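Side-chain contacts in cysteine synthase (PDB 6AHI), which catalyses the pyridoxal-phosphate-dependent formation of L-cysteine from O-acetyl-L-serine and sulfide, and also acts as an O-acetylserine-dependent cystathionine beta-synthase: residues Ala34-Glu37 / His38-Pro41; Glu242-Ser245 / Asp246-Phe250; Met2-Thr5 / Thr6-Asp9; Gln166-Gly169 / Thr170-Ser174; Arg298-Ser301 / Lys302-Leu306. All coordinates share one frame; numbering follows the deposited sequence.

Interaction 1. Residues Ala34-Glu37 / His38-Pro41; sequences AKLE and HLNP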
loop_
_atom_site.group_PDB
_atom_site.type_symbol
_atom_site.label_atom_id
_atom_site.label_comp_id
_atom_site.label_asym_id
_atom_site.label_seq_id
_atom_site.Cartn_x
_atom_site.Cartn_y
_atom_site.Cartn_z
ATOM N N ALA A 34 -3.370 -13.508 10.793
ATOM C CA ALA A 34 -2.549 -13.217 9.664
ATOM C C ALA A 34 -1.779 -11.942 9.931
ATOM O O ALA A 34 -2.351 -10.853 10.104
ATOM C CB ALA A 34 -3.353 -13.073 8.405
ATOM N N LYS A 35 -0.458 -12.095 9.927
ATOM C CA LYS A 35 0.418 -10.968 9.994
ATOM C C LYS A 35 0.424 -10.266 8.634
ATOM O O LYS A 35 0.726 -10.887 7.628
ATOM C CB LYS A 35 1.777 -11.482 10.457
ATOM C CG LYS A 35 2.796 -10.398 10.685
ATOM C CD LYS A 35 2.527 -9.578 11.882
ATOM C CE LYS A 35 3.799 -8.926 12.369
ATOM N NZ LYS A 35 3.498 -7.749 13.194
ATOM N N LEU A 36 0.047 -8.979 8.624
ATOM C CA LEU A 36 -0.201 -8.222 7.409
ATOM C C LEU A 36 1.074 -7.490 6.936
ATOM O O LEU A 36 1.150 -6.249 6.991
ATOM C CB LEU A 36 -1.333 -7.221 7.664
ATOM C CG LEU A 36 -2.652 -7.830 8.131
ATOM C CD1 LEU A 36 -3.736 -6.763 8.145
ATOM C CD2 LEU A 36 -3.030 -9.006 7.239
ATOM N N GLU A 37 1.981 -8.260 6.351
ATOM C CA GLU A 37 3.279 -7.784 5.915
ATOM C C GLU A 37 3.178 -6.995 4.617
ATOM O O GLU A 37 4.097 -6.299 4.266
ATOM C CB GLU A 37 4.209 -8.972 5.772
ATOM C CG GLU A 37 4.606 -9.501 7.130
ATOM C CD GLU A 37 5.378 -8.473 7.946
ATOM O OE1 GLU A 37 6.435 -7.985 7.437
ATOM O OE2 GLU A 37 4.913 -8.100 9.069
ATOM N N HIS A 38 2.035 -7.087 3.944
ATOM C CA HIS A 38 1.784 -6.313 2.737
ATOM C C HIS A 38 1.671 -4.815 3.054
ATOM O O HIS A 38 1.773 -4.002 2.110
ATOM C CB HIS A 38 0.560 -6.852 1.995
ATOM C CG HIS A 38 -0.761 -6.570 2.642
ATOM N ND1 HIS A 38 -1.107 -7.073 3.882
ATOM C CD2 HIS A 38 -1.820 -5.862 2.203
ATOM C CE1 HIS A 38 -2.334 -6.675 4.172
ATOM N NE2 HIS A 38 -2.800 -5.945 3.149
ATOM N N LEU A 39 1.457 -4.451 4.335
ATOM C CA LEU A 39 1.309 -3.068 4.693
ATOM C C LEU A 39 2.664 -2.416 5.002
ATOM O O LEU A 39 2.695 -1.257 5.329
ATOM C CB LEU A 39 0.338 -2.927 5.868
ATOM C CG LEU A 39 -1.053 -3.509 5.610
ATOM C CD1 LEU A 39 -1.945 -3.417 6.835
ATOM C CD2 LEU A 39 -1.719 -2.815 4.437
ATOM N N ASN A 40 3.780 -3.138 4.837
ATOM C CA ASN A 40 5.100 -2.506 4.840
ATOM C C ASN A 40 5.188 -1.470 3.712
ATOM O O ASN A 40 4.525 -1.589 2.681
ATOM C CB ASN A 40 6.207 -3.545 4.663
ATOM C CG ASN A 40 6.476 -4.296 5.949
ATOM O OD1 ASN A 40 6.878 -3.695 6.937
ATOM N ND2 ASN A 40 6.274 -5.606 5.942
ATOM N N PRO A 41 6.045 -0.435 3.846
ATOM C CA PRO A 41 6.098 0.648 2.854
ATOM C C PRO A 41 6.559 0.233 1.450
ATOM O O PRO A 41 6.210 0.911 0.480
ATOM C CB PRO A 41 7.078 1.662 3.483
ATOM C CG PRO A 41 7.911 0.826 4.443
ATOM C CD PRO A 41 6.925 -0.186 5.001
#

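Interaction 2. Residues Glu242-Ser245 / Asp246-Phe250; sequences ETIS and DEEGF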
loop_
_atom_site.group_PDB
_atom_site.type_symbol
_atom_site.label_atom_id
_atom_site.label_comp_id
_atom_site.label_asym_id
_atom_site.label_seq_id
_atom_site.Cartn_x
_atom_site.Cartn_y
_atom_site.Cartn_z
ATOM N N GLU A 242 1.668 -28.112 2.642
ATOM C CA GLU A 242 0.355 -28.037 2.078
ATOM C C GLU A 242 0.508 -27.551 0.625
ATOM O O GLU A 242 1.089 -26.470 0.407
ATOM C CB GLU A 242 -0.493 -27.140 2.987
ATOM C CG GLU A 242 -1.982 -27.233 2.733
ATOM C CD GLU A 242 -2.657 -28.524 3.187
ATOM O OE1 GLU A 242 -2.670 -28.791 4.388
ATOM O OE2 GLU A 242 -3.153 -29.268 2.312
ATOM N N THR A 243 0.006 -28.339 -0.335
ATOM C CA THR A 243 0.047 -28.011 -1.760
ATOM C C THR A 243 -1.295 -27.407 -2.153
ATOM O O THR A 243 -2.318 -28.059 -2.015
ATOM C CB THR A 243 0.306 -29.233 -2.655
ATOM O OG1 THR A 243 1.478 -29.903 -2.214
ATOM C CG2 THR A 243 0.470 -28.872 -4.115
ATOM N N ILE A 244 -1.270 -26.160 -2.629
ATOM C CA ILE A 244 -2.477 -25.399 -2.978
ATOM C C ILE A 244 -2.531 -25.229 -4.492
ATOM O O ILE A 244 -1.596 -24.748 -5.110
ATOM C CB ILE A 244 -2.467 -24.044 -2.254
ATOM C CG1 ILE A 244 -2.330 -24.222 -0.742
ATOM C CG2 ILE A 244 -3.686 -23.226 -2.620
ATOM C CD1 ILE A 244 -3.415 -25.045 -0.110
ATOM N N SER A 245 -3.651 -25.636 -5.080
ATOM C CA SER A 245 -3.886 -25.408 -6.512
ATOM C C SER A 245 -4.033 -23.908 -6.781
ATOM O O SER A 245 -4.402 -23.137 -5.893
ATOM C CB SER A 245 -5.090 -26.160 -6.962
ATOM O OG SER A 245 -6.267 -25.634 -6.379
ATOM N N ASP A 246 -3.727 -23.503 -8.014
ATOM C CA ASP A 246 -3.930 -22.152 -8.442
ATOM C C ASP A 246 -5.404 -21.789 -8.285
ATOM O O ASP A 246 -5.703 -20.692 -7.842
ATOM C CB ASP A 246 -3.491 -21.946 -9.896
ATOM C CG ASP A 246 -1.985 -21.902 -10.068
ATOM O OD1 ASP A 246 -1.301 -21.578 -9.073
ATOM O OD2 ASP A 246 -1.502 -22.192 -11.198
ATOM N N GLU A 247 -6.311 -22.696 -8.665
ATOM C CA GLU A 247 -7.742 -22.408 -8.563
ATOM C C GLU A 247 -8.106 -22.033 -7.114
ATOM O O GLU A 247 -8.809 -21.075 -6.870
ATOM C CB GLU A 247 -8.599 -23.590 -9.019
ATOM C CG GLU A 247 -9.969 -23.162 -9.519
ATOM C CD GLU A 247 -10.033 -22.515 -10.902
ATOM O OE1 GLU A 247 -8.984 -22.350 -11.584
ATOM O OE2 GLU A 247 -11.157 -22.185 -11.324
ATOM N N GLU A 248 -7.631 -22.816 -6.154
ATOM C CA GLU A 248 -7.988 -22.602 -4.752
ATOM C C GLU A 248 -7.307 -21.331 -4.206
ATOM O O GLU A 248 -7.925 -20.557 -3.490
ATOM C CB GLU A 248 -7.650 -23.840 -3.930
ATOM C CG GLU A 248 -8.490 -23.954 -2.676
ATOM C CD GLU A 248 -8.352 -25.261 -1.909
ATOM O OE1 GLU A 248 -7.243 -25.845 -1.929
ATOM O OE2 GLU A 248 -9.347 -25.680 -1.267
ATOM N N GLY A 249 -6.036 -21.129 -4.540
ATOM C CA GLY A 249 -5.269 -19.986 -4.061
ATOM C C GLY A 249 -5.827 -18.663 -4.576
ATOM O O GLY A 249 -5.971 -17.713 -3.827
ATOM N N PHE A 250 -6.174 -18.604 -5.861
ATOM C CA PHE A 250 -6.742 -17.404 -6.433
ATOM C C PHE A 250 -8.170 -17.191 -5.894
ATOM O O PHE A 250 -8.585 -16.062 -5.680
ATOM C CB PHE A 250 -6.645 -17.417 -7.969
ATOM C CG PHE A 250 -5.316 -16.927 -8.487
ATOM C CD1 PHE A 250 -5.067 -15.566 -8.630
ATOM C CD2 PHE A 250 -4.277 -17.813 -8.750
ATOM C CE1 PHE A 250 -3.831 -15.100 -9.067
ATOM C CE2 PHE A 250 -3.047 -17.349 -9.208
ATOM C CZ PHE A 250 -2.824 -15.996 -9.378
#

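Interaction 3. Residues Met2-Thr5 / Thr6-Asp9; sequences MIIT and TMQD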
loop_
_atom_site.group_PDB
_atom_site.type_symbol
_atom_site.label_atom_id
_atom_site.label_comp_id
_atom_site.label_asym_id
_atom_site.label_seq_id
_atom_site.Cartn_x
_atom_site.Cartn_y
_atom_site.Cartn_z
ATOM N N MET A 2 3.544 9.121 13.803
ATOM C CA MET A 2 4.961 9.529 14.011
ATOM C C MET A 2 5.431 10.477 12.890
ATOM O O MET A 2 4.807 10.579 11.842
ATOM C CB MET A 2 5.888 8.301 14.028
ATOM C CG MET A 2 5.836 7.469 12.768
ATOM S SD MET A 2 6.479 5.775 12.972
ATOM C CE MET A 2 6.151 5.087 11.347
ATOM N N ILE A 3 6.544 11.169 13.132
ATOM C CA ILE A 3 7.207 11.995 12.155
ATOM C C ILE A 3 8.437 11.216 11.686
ATOM O O ILE A 3 9.232 10.816 12.517
ATOM C CB ILE A 3 7.552 13.366 12.750
ATOM C CG1 ILE A 3 6.300 14.116 13.213
ATOM C CG2 ILE A 3 8.359 14.186 11.767
ATOM C CD1 ILE A 3 6.585 15.428 13.906
ATOM N N ILE A 4 8.561 10.977 10.375
ATOM C CA ILE A 4 9.659 10.201 9.806
ATOM C C ILE A 4 10.431 11.022 8.758
ATOM O O ILE A 4 9.924 11.973 8.165
ATOM C CB ILE A 4 9.141 8.881 9.220
ATOM C CG1 ILE A 4 8.275 9.080 7.982
ATOM C CG2 ILE A 4 8.395 8.080 10.264
ATOM C CD1 ILE A 4 7.642 7.808 7.510
ATOM N N THR A 5 11.727 10.701 8.612
ATOM C CA THR A 5 12.611 11.388 7.674
ATOM C C THR A 5 13.158 10.376 6.662
ATOM O O THR A 5 13.879 10.745 5.764
ATOM C CB THR A 5 13.764 12.142 8.362
ATOM O OG1 THR A 5 14.532 11.199 9.106
ATOM C CG2 THR A 5 13.308 13.265 9.271
ATOM N N THR A 6 12.757 9.115 6.810
ATOM C CA THR A 6 13.126 8.029 5.929
ATOM C C THR A 6 11.987 7.002 5.944
ATOM O O THR A 6 11.401 6.735 7.004
ATOM C CB THR A 6 14.473 7.413 6.362
ATOM O OG1 THR A 6 14.645 6.170 5.703
ATOM C CG2 THR A 6 14.570 7.082 7.835
ATOM N N MET A 7 11.640 6.460 4.774
ATOM C CA MET A 7 10.520 5.507 4.716
ATOM C C MET A 7 10.893 4.197 5.439
ATOM O O MET A 7 10.041 3.419 5.836
ATOM C CB MET A 7 10.124 5.243 3.263
ATOM C CG MET A 7 9.160 6.296 2.719
ATOM S SD MET A 7 7.880 6.855 3.912
ATOM C CE MET A 7 6.780 5.448 3.900
ATOM N N GLN A 8 12.200 3.996 5.651
ATOM C CA GLN A 8 12.725 2.907 6.449
ATOM C C GLN A 8 12.190 2.907 7.861
ATOM O O GLN A 8 12.006 1.823 8.408
ATOM C CB GLN A 8 14.223 3.059 6.626
ATOM C CG GLN A 8 14.988 2.548 5.443
ATOM C CD GLN A 8 16.272 2.057 6.041
ATOM O OE1 GLN A 8 16.256 1.197 6.929
ATOM N NE2 GLN A 8 17.373 2.625 5.567
ATOM N N ASP A 9 11.944 4.093 8.421
ATOM C CA ASP A 9 11.405 4.217 9.767
ATOM C C ASP A 9 10.016 3.552 9.875
ATOM O O ASP A 9 9.504 3.330 10.971
ATOM C CB ASP A 9 11.274 5.686 10.199
ATOM C CG ASP A 9 12.550 6.443 10.567
ATOM O OD1 ASP A 9 13.612 5.790 10.728
ATOM O OD2 ASP A 9 12.467 7.711 10.691
#

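Interaction 4. Residues Gln166-Gly169 / Thr170-Ser174; sequences QELG and TNLTS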
loop_
_atom_site.group_PDB
_atom_site.type_symbol
_atom_site.label_atom_id
_atom_site.label_comp_id
_atom_site.label_asym_id
_atom_site.label_seq_id
_atom_site.Cartn_x
_atom_site.Cartn_y
_atom_site.Cartn_z
ATOM N N GLN A 166 5.377 -10.671 20.656
ATOM C CA GLN A 166 4.970 -9.486 21.461
ATOM C C GLN A 166 3.468 -9.222 21.326
ATOM O O GLN A 166 2.839 -8.883 22.292
ATOM C CB GLN A 166 5.696 -8.218 21.032
ATOM C CG GLN A 166 7.141 -8.168 21.488
ATOM C CD GLN A 166 7.797 -6.857 21.125
ATOM O OE1 GLN A 166 7.137 -5.822 20.979
ATOM N NE2 GLN A 166 9.114 -6.901 20.974
ATOM N N GLU A 167 2.908 -9.361 20.117
ATOM C CA GLU A 167 1.493 -9.057 19.847
ATOM C C GLU A 167 0.592 -10.237 20.258
ATOM O O GLU A 167 -0.527 -10.034 20.701
ATOM C CB GLU A 167 1.189 -8.851 18.355
ATOM C CG GLU A 167 1.863 -7.680 17.664
ATOM C CD GLU A 167 1.679 -7.681 16.141
ATOM O OE1 GLU A 167 2.308 -8.562 15.499
ATOM O OE2 GLU A 167 0.872 -6.815 15.602
ATOM N N LEU A 168 1.007 -11.483 19.995
ATOM C CA LEU A 168 0.080 -12.606 20.141
ATOM C C LEU A 168 0.385 -13.487 21.343
ATOM O O LEU A 168 -0.445 -14.313 21.684
ATOM C CB LEU A 168 0.101 -13.469 18.878
ATOM C CG LEU A 168 -0.281 -12.759 17.587
ATOM C CD1 LEU A 168 -0.251 -13.753 16.437
ATOM C CD2 LEU A 168 -1.643 -12.074 17.722
ATOM N N GLY A 169 1.559 -13.342 21.960
ATOM C CA GLY A 169 1.974 -14.229 23.048
ATOM C C GLY A 169 2.368 -15.624 22.547
ATOM O O GLY A 169 2.663 -15.837 21.335
ATOM N N THR A 170 2.318 -16.599 23.454
ATOM C CA THR A 170 2.802 -17.917 23.205
ATOM C C THR A 170 1.654 -18.911 22.986
ATOM O O THR A 170 1.926 -20.059 22.771
ATOM C CB THR A 170 3.727 -18.389 24.333
ATOM O OG1 THR A 170 2.985 -18.472 25.545
ATOM C CG2 THR A 170 4.941 -17.497 24.518
ATOM N N ASN A 171 0.391 -18.471 22.992
ATOM C CA ASN A 171 -0.768 -19.370 22.748
ATOM C C ASN A 171 -0.984 -19.511 21.233
ATOM O O ASN A 171 -1.979 -19.002 20.642
ATOM C CB ASN A 171 -2.042 -18.918 23.471
ATOM C CG ASN A 171 -3.109 -19.998 23.516
ATOM O OD1 ASN A 171 -2.816 -21.184 23.624
ATOM N ND2 ASN A 171 -4.363 -19.600 23.408
ATOM N N LEU A 172 -0.014 -20.162 20.592
ATOM C CA LEU A 172 -0.102 -20.487 19.180
ATOM C C LEU A 172 0.075 -21.995 19.006
ATOM O O LEU A 172 1.016 -22.594 19.527
ATOM C CB LEU A 172 0.960 -19.722 18.401
ATOM C CG LEU A 172 0.864 -18.206 18.459
ATOM C CD1 LEU A 172 2.076 -17.618 17.757
ATOM C CD2 LEU A 172 -0.442 -17.687 17.829
ATOM N N THR A 173 -0.815 -22.576 18.218
ATOM C CA THR A 173 -0.893 -23.990 18.006
ATOM C C THR A 173 -0.063 -24.371 16.766
ATOM O O THR A 173 0.586 -25.426 16.735
ATOM C CB THR A 173 -2.348 -24.428 17.795
ATOM O OG1 THR A 173 -3.180 -23.819 18.791
ATOM C CG2 THR A 173 -2.494 -25.930 17.815
ATOM N N SER A 174 -0.100 -23.507 15.753
ATOM C CA SER A 174 0.487 -23.796 14.475
ATOM C C SER A 174 0.950 -22.495 13.794
ATOM O O SER A 174 0.356 -21.418 13.949
ATOM C CB SER A 174 -0.519 -24.554 13.624
ATOM O OG SER A 174 0.080 -24.900 12.365
HETATM O O HOH W 1 -0.957 -15.962 23.522
#

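Interaction 5. Residues Arg298-Ser301 / Lys302-Leu306; sequences RYLS and KGIYL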
loop_
_atom_site.group_PDB
_atom_site.type_symbol
_atom_site.label_atom_id
_atom_site.label_comp_id
_atom_site.label_asym_id
_atom_site.label_seq_id
_atom_site.Cartn_x
_atom_site.Cartn_y
_atom_site.Cartn_z
ATOM N N ARG A 298 0.305 -5.109 -7.419
ATOM C CA ARG A 298 1.350 -5.353 -8.420
ATOM C C ARG A 298 0.943 -6.507 -9.354
ATOM O O ARG A 298 1.697 -6.832 -10.244
ATOM C CB ARG A 298 2.694 -5.662 -7.743
ATOM C CG ARG A 298 3.460 -4.464 -7.183
ATOM C CD ARG A 298 2.973 -3.938 -5.871
ATOM N NE ARG A 298 3.791 -2.858 -5.320
ATOM C CZ ARG A 298 4.744 -3.007 -4.398
ATOM N NH1 ARG A 298 5.201 -4.212 -4.093
ATOM N NH2 ARG A 298 5.237 -1.939 -3.798
ATOM N N TYR A 299 -0.261 -7.072 -9.207
ATOM C CA TYR A 299 -0.698 -8.168 -10.015
ATOM C C TYR A 299 -2.006 -7.864 -10.750
ATOM O O TYR A 299 -2.551 -8.746 -11.405
ATOM C CB TYR A 299 -0.860 -9.439 -9.182
ATOM C CG TYR A 299 0.341 -9.795 -8.346
ATOM C CD1 TYR A 299 1.443 -10.447 -8.883
ATOM C CD2 TYR A 299 0.372 -9.457 -7.003
ATOM C CE1 TYR A 299 2.540 -10.765 -8.092
ATOM C CE2 TYR A 299 1.444 -9.787 -6.191
ATOM C CZ TYR A 299 2.539 -10.432 -6.741
ATOM O OH TYR A 299 3.582 -10.755 -5.915
ATOM N N LEU A 300 -2.453 -6.608 -10.751
ATOM C CA LEU A 300 -3.727 -6.281 -11.410
ATOM C C LEU A 300 -3.618 -6.484 -12.930
ATOM O O LEU A 300 -4.593 -6.880 -13.531
ATOM C CB LEU A 300 -4.160 -4.857 -11.040
ATOM C CG LEU A 300 -4.503 -4.671 -9.557
ATOM C CD1 LEU A 300 -4.696 -3.215 -9.181
ATOM C CD2 LEU A 300 -5.747 -5.470 -9.204
ATOM N N SER A 301 -2.439 -6.255 -13.525
ATOM C CA SER A 301 -2.238 -6.472 -14.988
ATOM C C SER A 301 -2.322 -7.966 -15.344
ATOM O O SER A 301 -2.472 -8.317 -16.502
ATOM C CB SER A 301 -0.934 -5.878 -15.471
ATOM O OG SER A 301 0.170 -6.478 -14.815
ATOM N N LYS A 302 -2.185 -8.838 -14.353
ATOM C CA LYS A 302 -2.234 -10.267 -14.565
ATOM C C LYS A 302 -3.604 -10.838 -14.189
ATOM O O LYS A 302 -3.755 -12.045 -14.159
ATOM C CB LYS A 302 -1.138 -10.935 -13.742
ATOM C CG LYS A 302 0.257 -10.384 -13.996
ATOM C CD LYS A 302 1.306 -11.092 -13.159
ATOM C CE LYS A 302 2.696 -11.084 -13.768
ATOM N NZ LYS A 302 2.800 -11.980 -14.946
ATOM N N GLY A 303 -4.596 -9.980 -13.922
ATOM C CA GLY A 303 -5.947 -10.469 -13.682
ATOM C C GLY A 303 -6.085 -11.188 -12.343
ATOM O O GLY A 303 -6.922 -12.089 -12.176
ATOM N N ILE A 304 -5.286 -10.770 -11.362
ATOM C CA ILE A 304 -5.345 -11.369 -10.036
ATOM C C ILE A 304 -6.809 -11.523 -9.582
ATOM O O ILE A 304 -7.129 -12.540 -8.974
ATOM C CB ILE A 304 -4.492 -10.600 -9.002
ATOM C CG1 ILE A 304 -4.481 -11.327 -7.661
ATOM C CG2 ILE A 304 -4.924 -9.147 -8.843
ATOM C CD1 ILE A 304 -3.443 -10.811 -6.688
ATOM N N TYR A 305 -7.679 -10.538 -9.844
ATOM C CA TYR A 305 -9.057 -10.561 -9.340
ATOM C C TYR A 305 -10.090 -11.015 -10.398
ATOM O O TYR A 305 -11.274 -10.798 -10.201
ATOM C CB TYR A 305 -9.405 -9.196 -8.732
ATOM C CG TYR A 305 -8.722 -8.907 -7.416
ATOM C CD1 TYR A 305 -8.716 -9.837 -6.389
ATOM C CD2 TYR A 305 -8.065 -7.708 -7.188
ATOM C CE1 TYR A 305 -8.081 -9.587 -5.177
ATOM C CE2 TYR A 305 -7.433 -7.437 -5.978
ATOM C CZ TYR A 305 -7.462 -8.364 -4.962
ATOM O OH TYR A 305 -6.841 -8.112 -3.774
ATOM N N LEU A 306 -9.681 -11.718 -11.460
ATOM C CA LEU A 306 -10.639 -12.364 -12.391
ATOM C C LEU A 306 -10.788 -13.851 -12.028
ATOM O O LEU A 306 -11.694 -14.552 -12.520
ATOM C CB LEU A 306 -10.141 -12.111 -13.817
ATOM C CG LEU A 306 -9.931 -10.627 -14.140
ATOM C CD1 LEU A 306 -9.230 -10.410 -15.475
ATOM C CD2 LEU A 306 -11.252 -9.870 -14.113
#

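Interaction 1. Residues Ala34-Glu37 / His38-Pro41
Glu37 and Asn40, in the turn after strand 31-36, are joined by a side-chain amide nitrogen that makes two bonds. Asn40 ND2 reaches the backbone Glu37 O at 2.8 Å, on a lone pair in the carbonyl plane, and the carboxylate Glu37 OE1, also at 2.8 Å. OE1 lies in the plane of the Asn40 amide, but the donor meets it from above the carboxylate, whose plane is turned 61° from the amide. The bend of the Glu37 chain at chi2 (-62°) folds OE1 back to this position. Glu37 O takes a second bond from Asn40 N (3.2 Å), and Leu36 O accepts from Leu39 N (3.2 Å). Outside the turn, Glu37 OE1 pairs with Arg48, OE2 bonds Thr14 OG1, and Asn40 OD1 accepts from Gly12 N, so both ends of the pair are used. The His38 ring stands beside the Leu36 side chain, CE1 3.7 Å from Leu36 CB, while Leu39 CD2 covers one ring face; buried His38 ND1 has no hydrogen-bond partner in the model. Lys35, Glu37 and Pro41 fit the cysteine synthase signature, which leads to the probable cofactor lysine in this fold-type II enzyme.

Interaction 2. Residues Glu242-Ser245 / Asp246-Phe250
A serine N-cap, Ser245, turns strand 240-244 into helix 246-260 and binds the first helical turn with two bonds. Its OG accepts from Glu248 N at 3.1 Å with an N-H...O angle of 156°, and its carbonyl oxygen accepts from Gly249 N at 2.9 Å. The capping bond depends on chi1 (67°), which sets OG between the backbone N and the carbonyl carbon, facing back over the opening turn. There it also lies against the base of the Glu248 side chain, 3.3 Å from CB. Beyond that base the Glu248 chain runs extended, and its OE1 forms a salt bridge with Lys277 on helix 266-281.

Ile244, the last strand residue, supplies the apolar part of the contact. Its CG2 rests on the backbone of Gly249, 3.7 Å from N and 3.9 Å from CA, and comes within 4.2 Å of Glu248 CB. With no side chain on Gly249, the isoleucine methyl can lie close against the helix backbone. This is a tight beta-alpha junction at an outermost strand of the six-stranded mixed sheet: the short segments run almost perpendicular, at 87°, and Ile244 also packs on Val273 of helix 266-281.

Asp246, the first helical residue, gives its carboxylate to the neighbouring loop, where OD1 and OD2 accept from Ile221 N and Glu220 N. Its own backbone N donates to Glu207 OE2, and one turn on, Phe250 brings its ring edge to Asp246 O.

Interaction 3. Residues Met2-Thr5 / Thr6-Asp9
Met2 begins the contact by stretching its side chain across the turn to Asp9, where the terminal methyl CE stops 3.8 Å from the backbone oxygen Asp9 O. Its first torsion (chi1 58°) starts the chain between the backbone N and carbonyl carbon, and the extended run beyond CG carries CE to the far side of the turn.

Ile4 does most of the packing, and its two branches go to different partners. The longer one ends with CD1 3.7 Å from Met7 SD, the two side chains meeting at an oblique angle. The shorter, CG2, touches Asp9 CB, also at 3.7 Å, as the isoleucine and aspartate lie alongside, running opposite ways. On the methionine's part, the bend at chi2 (-39°) brings the Met7 sulfur to the isoleucine.

Thr5 stands where the chain reverses. The nearest carboxylate oxygen, Asp9 OD2, is 3.7 Å from Thr5 N, too far for a hydrogen bond, and the buried amides of Thr5 and Thr6 have no partner in the model. The polar bonds that shape the turn instead come from Thr6: its OG1 accepts from Gln8 N (3.3 Å) as an ST turn, and its carbonyl oxygen from Asp9 N (3.0 Å).

Beyond the turn, Met7 packs on Leu83 of helix 76-85. Ile3 and Ile4 pair in parallel with a strand of the second subunit, so that a sheet crosses the dimer interface, and Ile4 packs there on Phe17 of that subunit.

Interaction 4. Residues Gln166-Gly169 / Thr170-Ser174
Leu168 and Leu172 meet across the end of helix 160-168 with their side chains crossed at about a right angle. The touch is light and confined to methyl groups, Leu168 CD1 standing 4.2 Å from Leu172 CD2. The other branch of Leu172 turns to the backbone, CD1 lying 4.0 Å from Gly169 O, so that this leucine straddles the bend, one methyl on the helix-end side chain and one ahead of the glycine carbonyl oxygen. Both leucines place CG anti to their own carbonyl carbon (chi1 -59° and -61°), yet the intervening change of chain direction sets them crosswise.

That change begins at Gly169, where a positive phi of 73° takes the chain out of the helix. The link joins helix 160-168 to strand 174-178 of the mixed sheet, an alpha-to-beta connection in the fold-type II architecture. Leu168 leans on Leu289 of strand 287-292 and Leu172 on Ile199, while Ile3 of the second subunit packs against Leu168.

A water bridges the bend on the polar side. It donates to Leu168 O, at an unusually short separation whose exact length is doubtful, and accepts from Asn171 N at 2.9 Å, occupying a helix-end carbonyl and a loop amide that make no direct bond to each other. Asn171 itself is the centre of an inverse gamma turn, in which Leu172 N makes a weak 2.9 Å bond to Thr170 O.

Interaction 5. Residues Arg298-Ser301 / Lys302-Leu306
Tyr299 O holds the turn together by accepting from two backbone amides, Lys302 N at 3.0 Å and, more weakly, Ile304 N at 3.4 Å. The lysine amide approaches from above the carbonyl plane, 59° out of it. The next carbonyl, Leu300 O, takes Gly303 N at 3.1 Å. Gly303 then leaves the 3-10 turn with positive phi (71°) and starts a type I beta turn closed by Leu306 N on Gly303 O.

These bonds bring Ile304 back against the 3-10 turn. Its CB meets Tyr299 CB at 3.8 Å, CD1 lies obliquely to the tyrosine ring, and CG2 rests beside the same carbonyl oxygen at 3.5 Å. The first torsion of Ile304, with CG1 opposite the backbone N (chi1 -175°), points the longer branch at the tyrosine, while CG2 also covers one face of the Tyr305 ring, offset toward its rim. Leu300 CD2 touches both Ile304 CG2 and Tyr305 CD2, each at 3.8 Å. On the other flank, Lys302 runs its aliphatic chain past the edge of the Tyr299 ring, CD near the ring plane.

The polar end of Tyr299 is held elsewhere, its OH bonded to Asp294 and Lys104. Leu300 O also accepts from Gln106 of the second subunit, and Ile304 packs on Phe250. The tyrosine is thus fixed at backbone, flank and hydroxyl; since its side chain lies about 4 Å from that of Asn76, a probable cofactor-binding residue, this bonding probably limits movement beside the cofactor site.

Overall arrangement
Interaction 1 is the hub of the set. Its Lys35 NZ forms a 2.7 Å salt bridge to Glu167 OE1 of interaction 4, and its Pro41 CG packs 3.6 Å from Met7 O of interaction 3. Interactions 2 and 5 form a pair, joined where Phe250 CD1 meets Ile304 O at 3.7 Å. Interactions 2 and 3 lie on opposite sides of the chain's centre, their centres about 37 Å apart. All but interaction 2 touch the second subunit. Near the probable cofactor site, the Tyr299 side chain is about 4 Å from that of Asn76 and the Glu37 side chain about 7 Å from that of Thr184; Gly249 is about 9 Å from Ser267, and interactions 3 and 4 stand away.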